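Long-range contact in Non-ribosomal peptide synthetase (Streptomyces halstedii, PDB 3WV4), which belongs to the non-ribosomal peptide synthetases and carries a domain of the AMP-binding enzyme family, part of the ANL clan: residues A[64-69]-A[103-108]. Residues are numbered along the deposited sequence; the frame is centred on the assembly and turned at random.
Sequences MEDAFG and PNIRQT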
# COMPACT_ATOMS: atom_id res chain seq x y z
N MET A 64 14.80 5.30 0.43
CA MET A 64 14.50 4.12 -0.40
C MET A 64 15.83 3.45 -0.77
O MET A 64 16.73 4.10 -1.31
CB MET A 64 13.84 4.47 -1.71
CG MET A 64 12.50 5.17 -1.68
SD MET A 64 11.19 4.06 -1.13
CE MET A 64 10.23 5.20 -0.10
N GLU A 65 15.93 2.16 -0.48
CA GLU A 65 16.99 1.34 -1.01
C GLU A 65 16.37 0.18 -1.76
O GLU A 65 15.34 -0.41 -1.32
CB GLU A 65 17.90 0.87 0.12
CG GLU A 65 18.88 -0.22 -0.30
CD GLU A 65 19.81 -0.62 0.81
OE1 GLU A 65 19.57 -0.19 1.96
OE2 GLU A 65 20.82 -1.31 0.52
N ASP A 66 16.95 -0.13 -2.93
CA ASP A 66 16.56 -1.31 -3.71
C ASP A 66 17.85 -2.06 -4.02
O ASP A 66 18.91 -1.70 -3.50
CB ASP A 66 15.75 -0.94 -4.99
CG ASP A 66 16.50 -0.08 -5.98
OD1 ASP A 66 17.74 0.08 -5.89
OD2 ASP A 66 15.84 0.51 -6.86
N ALA A 67 17.76 -3.08 -4.88
CA ALA A 67 18.95 -3.87 -5.26
C ALA A 67 20.06 -3.03 -5.85
O ALA A 67 21.22 -3.38 -5.73
CB ALA A 67 18.57 -5.00 -6.21
N PHE A 68 19.73 -1.89 -6.46
CA PHE A 68 20.69 -1.14 -7.30
C PHE A 68 21.28 0.11 -6.65
O PHE A 68 22.34 0.56 -7.05
CB PHE A 68 20.04 -0.80 -8.64
CG PHE A 68 19.35 -1.96 -9.26
CD1 PHE A 68 20.07 -2.90 -9.97
CD2 PHE A 68 17.98 -2.15 -9.09
CE1 PHE A 68 19.43 -4.01 -10.54
CE2 PHE A 68 17.34 -3.25 -9.66
CZ PHE A 68 18.07 -4.19 -10.38
N GLY A 69 20.63 0.68 -5.64
CA GLY A 69 21.22 1.82 -4.92
C GLY A 69 20.28 2.36 -3.86
O GLY A 69 19.27 1.72 -3.52
N PRO A 103 8.65 -3.60 -11.17
CA PRO A 103 9.05 -4.27 -9.97
C PRO A 103 9.33 -3.25 -8.84
O PRO A 103 9.10 -2.07 -9.01
CB PRO A 103 10.37 -4.98 -10.38
CG PRO A 103 10.95 -4.03 -11.38
CD PRO A 103 9.78 -3.46 -12.12
N ASN A 104 9.79 -3.78 -7.71
CA ASN A 104 10.21 -3.04 -6.54
C ASN A 104 11.53 -2.36 -6.71
O ASN A 104 12.56 -2.83 -6.19
CB ASN A 104 10.30 -3.96 -5.32
CG ASN A 104 8.97 -4.09 -4.59
OD1 ASN A 104 7.90 -3.73 -5.11
ND2 ASN A 104 9.03 -4.65 -3.35
N ILE A 105 11.48 -1.20 -7.36
CA ILE A 105 12.66 -0.40 -7.55
C ILE A 105 12.33 1.06 -7.26
O ILE A 105 11.15 1.45 -7.31
CB ILE A 105 13.25 -0.59 -8.97
CG1 ILE A 105 12.24 -0.23 -10.05
CG2 ILE A 105 13.65 -2.03 -9.20
CD1 ILE A 105 12.79 -0.36 -11.47
N ARG A 106 13.36 1.84 -6.93
CA ARG A 106 13.19 3.24 -6.59
C ARG A 106 12.36 4.02 -7.59
O ARG A 106 11.54 4.83 -7.24
CB ARG A 106 14.57 3.86 -6.45
CG ARG A 106 15.28 3.50 -5.16
CD ARG A 106 16.73 3.90 -5.23
NE ARG A 106 17.38 3.13 -6.28
CZ ARG A 106 18.45 3.53 -6.93
NH1 ARG A 106 19.02 4.66 -6.61
NH2 ARG A 106 18.98 2.75 -7.87
N GLN A 107 12.53 3.70 -8.88
CA GLN A 107 11.86 4.40 -9.96
C GLN A 107 10.38 4.33 -9.84
O GLN A 107 9.70 5.29 -10.10
CB GLN A 107 12.28 3.83 -11.33
CG GLN A 107 13.73 4.12 -11.72
CD GLN A 107 14.67 3.00 -11.33
OE1 GLN A 107 14.73 2.57 -10.18
NE2 GLN A 107 15.44 2.53 -12.28
N THR A 108 9.84 3.18 -9.44
CA THR A 108 8.39 3.03 -9.30
C THR A 108 7.79 3.99 -8.25
O THR A 108 6.66 4.43 -8.37
CB THR A 108 8.06 1.59 -8.87
OG1 THR A 108 8.83 0.66 -9.64
CG2 THR A 108 6.61 1.29 -9.08
O HOH W 1 15.33 -4.42 -5.65
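Asp66 turns its carboxylate onto Arg106 at the start of helix 106-116, and its two oxygens divide most of the bonds. OD2 takes two from Arg106, both from the same face of the carboxylate: the backbone N at 2.8 Å, almost straight at 172°, and NE at 3.1 Å, with OD2 lying in the plane of the guanidinium. The two flat groups stand nearly perpendicular, at 89°, and OD1 completes the salt bridge to NE. A bend at chi3 (-63°) turns the arginine back over the loop, laying one guanidinium face on Gly69 C, 3.7 Å from the plane; Trp71 adds a cation-pi contact. Met64 CB packs against Arg106 CG. OD1 meanwhile accepts from Phe68 N and Gly69 N (2.9 Å to Phe68 N), so both segments grip the carboxylate.

The outer side is looser. Exposed Phe68 brings the edge of its ring to Ile105, CE2 lying 3.9 Å from Ile105 CG2, and a water bridges Ala67 N to Asn104 O.

Asp66 thus combines an Asx turn, within the hairpin connection between strands 62-65 and 70-72, with a salt bridge to the first turn of helix 106-116, tying together two sheet-bearing parts of the ANL fold.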